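Local coordinates for ABC transporter binding protein AcbH (PDB 3OO8) that binds beta-D-galactopyranose exclusively, serving as the extracellular solute receptor of a bacterial ABC transporter, at residues T244-Q256 against Q266-L279. The protein carries 2 engineered substitutions. Numbering follows the deposited sequence.
Sequences TWQDAAKALENKQ and QVAANYSAKNLPDL
Glu253 lies flat over the ring of Tyr271: its CG stands over the ring centre, 3.7 Å from the centroid, and the carboxylate plane is tilted only 12° from the ring. The extended side chain, with CG anti to the backbone N (chi1 -168°), carries the carboxylate past the ring to the turn that follows helix 264-270. There OE2 takes two nearly straight bonds, from Asn275 ND2 at 2.8 Å on its anti side and from Ser272 N at 3.0 Å above the carboxylate plane. OE1 is salt-bridged to Lys250 NZ on its syn side, and one water donates to both OE1 and Asn270 OD1. Both oxygens are therefore engaged, which fixes the rotation of the carboxylate. Ser272 OG in turn accepts from Asn275 N, an ST motif that shapes the loop presenting these donors. On the other face of Tyr271 lies Leu279 CD2, while Tyr271 OH is hydrogen-bonded to Asn147 and lies 3.3 Å from Leu252 CG. Asn270 enters helix 245-253 as a knob into the hole formed by Trp245, Gln246, Ala249 and Lys250. At the far end, Gln266 CB sits over the six-membered ring of Trp245, a CH-pi contact of 3.8 Å to the centroid, with Gln246 CD against the opposite face. The Gln266 amide leads away from this ring, its OE1 bonded to Gln262 and Gly263. The segments 245-253 and 266-270 cross at -63°, and Met260 of strand 257-261, which joins the two helices in sequence, touches Ala249, Leu252 and Val267. This helix-strand-helix unit belongs to the class 2 solute-binding fold and places Gln266, beside Trp142, in the galactose-binding site.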
loop_
_atom_site.group_PDB
_atom_site.type_symbol
_atom_site.label_atom_id
_atom_site.label_comp_id
_atom_site.label_asym_id
_atom_site.label_seq_id
_atom_site.Cartn_x
_atom_site.Cartn_y
_atom_site.Cartn_z
ATOM N N THR A 244 10.751 -15.921 7.694
ATOM C CA THR A 244 9.705 -15.567 6.720
ATOM C C THR A 244 8.614 -14.778 7.442
ATOM O O THR A 244 8.404 -14.918 8.654
ATOM C CB THR A 244 9.004 -16.779 6.069
ATOM O OG1 THR A 244 8.356 -17.564 7.087
ATOM C CG2 THR A 244 9.998 -17.634 5.260
ATOM N N TRP A 245 7.902 -13.937 6.696
ATOM C CA TRP A 245 6.875 -13.153 7.348
ATOM C C TRP A 245 5.777 -14.053 7.927
ATOM O O TRP A 245 5.243 -13.762 8.995
ATOM C CB TRP A 245 6.357 -11.988 6.453
ATOM C CG TRP A 245 5.396 -12.393 5.362
ATOM C CD1 TRP A 245 5.687 -12.576 4.035
ATOM C CD2 TRP A 245 4.019 -12.761 5.518
ATOM N NE1 TRP A 245 4.561 -13.000 3.351
ATOM C CE2 TRP A 245 3.526 -13.104 4.244
ATOM C CE3 TRP A 245 3.148 -12.816 6.611
ATOM C CZ2 TRP A 245 2.207 -13.517 4.039
ATOM C CZ3 TRP A 245 1.836 -13.225 6.406
ATOM C CH2 TRP A 245 1.382 -13.570 5.125
ATOM N N GLN A 246 5.454 -15.155 7.251
ATOM C CA GLN A 246 4.445 -16.065 7.787
ATOM C C GLN A 246 4.861 -16.624 9.162
ATOM O O GLN A 246 4.021 -16.798 10.042
ATOM C CB GLN A 246 4.160 -17.199 6.789
ATOM C CG GLN A 246 3.601 -16.734 5.436
ATOM C CD GLN A 246 4.656 -16.427 4.387
ATOM O OE1 GLN A 246 5.804 -16.119 4.709
ATOM N NE2 GLN A 246 4.237 -16.434 3.111
ATOM N N ASP A 247 6.149 -16.906 9.362
ATOM C CA ASP A 247 6.591 -17.418 10.662
ATOM C C ASP A 247 6.461 -16.364 11.767
ATOM O O ASP A 247 6.172 -16.685 12.918
ATOM C CB ASP A 247 8.017 -17.980 10.598
ATOM C CG ASP A 247 8.063 -19.391 9.979
ATOM O OD1 ASP A 247 6.997 -20.003 9.797
ATOM O OD2 ASP A 247 9.162 -19.888 9.672
ATOM N N ALA A 248 6.675 -15.094 11.411
ATOM C CA ALA A 248 6.455 -14.016 12.367
ATOM C C ALA A 248 4.955 -13.903 12.664
ATOM O O ALA A 248 4.549 -13.752 13.818
ATOM C CB ALA A 248 7.006 -12.686 11.829
ATOM N N ALA A 249 4.130 -14.003 11.625
ATOM C CA ALA A 249 2.687 -13.940 11.803
ATOM C C ALA A 249 2.176 -15.102 12.673
ATOM O O ALA A 249 1.290 -14.907 13.513
ATOM C CB ALA A 249 1.991 -13.899 10.440
ATOM N N LYS A 250 2.791 -16.277 12.522
ATOM C CA LYS A 250 2.406 -17.441 13.344
ATOM C C LYS A 250 2.816 -17.201 14.792
ATOM O O LYS A 250 2.102 -17.604 15.712
ATOM C CB LYS A 250 2.988 -18.751 12.802
ATOM C CG LYS A 250 2.150 -19.424 11.700
ATOM C CD LYS A 250 0.677 -19.717 12.116
ATOM C CE LYS A 250 -0.147 -20.355 10.972
ATOM N NZ LYS A 250 -1.656 -20.126 11.049
ATOM N N ALA A 251 3.943 -16.524 15.010
ATOM C CA ALA A 251 4.356 -16.186 16.377
ATOM C C ALA A 251 3.320 -15.304 17.078
ATOM O O ALA A 251 3.007 -15.513 18.259
ATOM C CB ALA A 251 5.749 -15.544 16.417
ATOM N N LEU A 252 2.792 -14.303 16.359
ATOM C CA LEU A 252 1.740 -13.456 16.901
ATOM C C LEU A 252 0.487 -14.303 17.177
ATOM O O LEU A 252 -0.081 -14.249 18.276
ATOM C CB LEU A 252 1.383 -12.336 15.895
ATOM C CG LEU A 252 0.195 -11.470 16.336
ATOM C CD1 LEU A 252 0.580 -10.652 17.578
ATOM C CD2 LEU A 252 -0.266 -10.540 15.177
ATOM N N GLU A 253 0.093 -15.115 16.194
ATOM C CA GLU A 253 -1.102 -15.938 16.301
ATOM C C GLU A 253 -1.024 -16.915 17.477
ATOM O O GLU A 253 -2.027 -17.158 18.164
ATOM C CB GLU A 253 -1.350 -16.703 15.010
ATOM C CG GLU A 253 -2.719 -17.335 14.961
ATOM C CD GLU A 253 -3.021 -18.113 13.692
ATOM O OE1 GLU A 253 -2.239 -18.117 12.710
ATOM O OE2 GLU A 253 -4.102 -18.708 13.668
ATOM N N ASN A 254 0.169 -17.454 17.688
ATOM C CA ASN A 254 0.423 -18.427 18.774
ATOM C C ASN A 254 0.687 -17.732 20.110
ATOM O O ASN A 254 1.056 -18.366 21.101
ATOM C CB ASN A 254 1.588 -19.357 18.393
ATOM C CG ASN A 254 1.190 -20.415 17.369
ATOM O OD1 ASN A 254 0.034 -20.830 17.311
ATOM N ND2 ASN A 254 2.144 -20.857 16.562
ATOM N N LYS A 255 0.502 -16.411 20.131
ATOM C CA LYS A 255 0.704 -15.604 21.324
ATOM C C LYS A 255 2.132 -15.573 21.889
ATOM O O LYS A 255 2.342 -15.297 23.065
ATOM C CB LYS A 255 -0.359 -15.895 22.386
ATOM C CG LYS A 255 -1.784 -15.838 21.891
ATOM C CD LYS A 255 -2.716 -16.164 23.040
ATOM C CE LYS A 255 -4.132 -16.353 22.555
ATOM N NZ LYS A 255 -5.025 -16.629 23.716
ATOM N N GLN A 256 3.112 -15.822 21.028
ATOM C CA GLN A 256 4.508 -15.759 21.404
ATOM C C GLN A 256 5.046 -14.343 21.221
ATOM O O GLN A 256 6.068 -13.986 21.784
ATOM C CB GLN A 256 5.303 -16.790 20.597
ATOM C CG GLN A 256 5.000 -18.232 21.057
ATOM C CD GLN A 256 5.213 -19.298 19.978
ATOM O OE1 GLN A 256 4.941 -20.484 20.211
ATOM N NE2 GLN A 256 5.673 -18.886 18.800
ATOM N N GLN A 266 -1.654 -9.751 4.577
ATOM C CA GLN A 266 -0.590 -10.680 4.962
ATOM C C GLN A 266 -0.933 -11.242 6.329
ATOM O O GLN A 266 -1.344 -12.421 6.452
ATOM C CB GLN A 266 0.766 -9.965 4.960
ATOM C CG GLN A 266 1.114 -9.412 3.571
ATOM C CD GLN A 266 1.682 -8.015 3.616
ATOM O OE1 GLN A 266 2.386 -7.616 4.544
ATOM N NE2 GLN A 266 1.381 -7.272 2.573
ATOM N N VAL A 267 -0.845 -10.406 7.367
ATOM C CA VAL A 267 -1.029 -10.897 8.732
ATOM C C VAL A 267 -2.424 -11.493 8.944
ATOM O O VAL A 267 -2.547 -12.617 9.443
ATOM C CB VAL A 267 -0.736 -9.802 9.825
ATOM C CG1 VAL A 267 -0.985 -10.376 11.247
ATOM C CG2 VAL A 267 0.707 -9.283 9.689
ATOM N N ALA A 268 -3.480 -10.747 8.622
ATOM C CA ALA A 268 -4.838 -11.229 8.890
ATOM C C ALA A 268 -5.153 -12.447 8.016
ATOM O O ALA A 268 -5.809 -13.399 8.474
ATOM C CB ALA A 268 -5.867 -10.127 8.666
ATOM N N ALA A 269 -4.679 -12.422 6.770
ATOM C CA ALA A 269 -4.902 -13.532 5.846
ATOM C C ALA A 269 -4.268 -14.804 6.387
ATOM O O ALA A 269 -4.762 -15.904 6.118
ATOM C CB ALA A 269 -4.355 -13.211 4.460
ATOM N N ASN A 270 -3.184 -14.655 7.138
ATOM C CA ASN A 270 -2.429 -15.824 7.632
ATOM C C ASN A 270 -3.099 -16.504 8.809
ATOM O O ASN A 270 -2.816 -17.681 9.089
ATOM C CB ASN A 270 -1.008 -15.434 8.035
ATOM C CG ASN A 270 -0.041 -16.616 8.003
ATOM O OD1 ASN A 270 0.450 -17.067 9.045
ATOM N ND2 ASN A 270 0.207 -17.136 6.811
ATOM N N TYR A 271 -3.946 -15.760 9.519
ATOM C CA TYR A 271 -4.616 -16.298 10.712
ATOM C C TYR A 271 -5.587 -17.413 10.316
ATOM O O TYR A 271 -6.202 -17.388 9.245
ATOM C CB TYR A 271 -5.390 -15.210 11.466
ATOM C CG TYR A 271 -4.663 -14.607 12.645
ATOM C CD1 TYR A 271 -3.337 -14.185 12.541
ATOM C CD2 TYR A 271 -5.300 -14.465 13.866
ATOM C CE1 TYR A 271 -2.661 -13.660 13.633
ATOM C CE2 TYR A 271 -4.645 -13.922 14.958
ATOM C CZ TYR A 271 -3.340 -13.505 14.836
ATOM O OH TYR A 271 -2.684 -12.969 15.911
ATOM N N SER A 272 -5.722 -18.396 11.201
ATOM C CA SER A 272 -6.759 -19.406 11.024
ATOM C C SER A 272 -8.142 -18.757 11.226
ATOM O O SER A 272 -8.269 -17.757 11.927
ATOM C CB SER A 272 -6.553 -20.502 12.066
ATOM O OG SER A 272 -7.045 -20.090 13.334
ATOM N N ALA A 273 -9.182 -19.328 10.624
ATOM C CA ALA A 273 -10.547 -18.840 10.810
ATOM C C ALA A 273 -10.962 -18.807 12.288
ATOM O O ALA A 273 -11.681 -17.904 12.705
ATOM C CB ALA A 273 -11.546 -19.648 9.965
ATOM N N LYS A 274 -10.494 -19.778 13.083
ATOM C CA LYS A 274 -10.812 -19.828 14.511
ATOM C C LYS A 274 -10.158 -18.711 15.336
ATOM O O LYS A 274 -10.683 -18.324 16.386
ATOM C CB LYS A 274 -10.407 -21.186 15.114
ATOM C CG LYS A 274 -11.403 -22.319 14.875
ATOM C CD LYS A 274 -12.609 -22.208 15.818
ATOM C CE LYS A 274 -13.652 -23.277 15.478
ATOM N NZ LYS A 274 -13.004 -24.612 15.233
ATOM N N ASN A 275 -9.002 -18.215 14.892
ATOM C CA ASN A 275 -8.294 -17.187 15.662
ATOM C C ASN A 275 -8.557 -15.757 15.180
ATOM O O ASN A 275 -8.338 -14.798 15.932
ATOM C CB ASN A 275 -6.783 -17.455 15.702
ATOM C CG ASN A 275 -6.426 -18.712 16.486
ATOM O OD1 ASN A 275 -6.998 -18.974 17.545
ATOM N ND2 ASN A 275 -5.470 -19.480 15.976
ATOM N N LEU A 276 -9.039 -15.636 13.947
ATOM C CA LEU A 276 -9.309 -14.322 13.341
ATOM C C LEU A 276 -10.202 -13.421 14.186
ATOM O O LEU A 276 -9.998 -12.212 14.243
ATOM C CB LEU A 276 -9.862 -14.483 11.936
ATOM C CG LEU A 276 -10.101 -13.197 11.144
ATOM C CD1 LEU A 276 -8.741 -12.535 10.897
ATOM C CD2 LEU A 276 -10.768 -13.543 9.834
ATOM N N PRO A 277 -11.206 -13.990 14.869
ATOM C CA PRO A 277 -12.026 -13.147 15.731
ATOM C C PRO A 277 -11.248 -12.373 16.807
ATOM O O PRO A 277 -11.708 -11.329 17.255
ATOM C CB PRO A 277 -12.945 -14.172 16.406
ATOM C CG PRO A 277 -13.138 -15.191 15.344
ATOM C CD PRO A 277 -11.756 -15.361 14.763
ATOM N N ASP A 278 -10.089 -12.871 17.222
ATOM C CA ASP A 278 -9.300 -12.224 18.265
ATOM C C ASP A 278 -8.337 -11.176 17.687
ATOM O O ASP A 278 -7.692 -10.451 18.427
ATOM C CB ASP A 278 -8.511 -13.308 19.030
ATOM C CG ASP A 278 -8.020 -12.863 20.418
ATOM O OD1 ASP A 278 -8.663 -12.009 21.067
ATOM O OD2 ASP A 278 -6.984 -13.403 20.884
ATOM N N LEU A 279 -8.235 -11.107 16.371
ATOM C CA LEU A 279 -7.272 -10.196 15.746
ATOM C C LEU A 279 -7.818 -8.764 15.639
ATOM O O LEU A 279 -8.971 -8.567 15.250
ATOM C CB LEU A 279 -6.922 -10.719 14.347
ATOM C CG LEU A 279 -5.782 -9.962 13.651
ATOM C CD1 LEU A 279 -4.516 -10.054 14.475
ATOM C CD2 LEU A 279 -5.561 -10.551 12.285
HETATM O O HOH W 1 -0.627 -16.148 11.549
#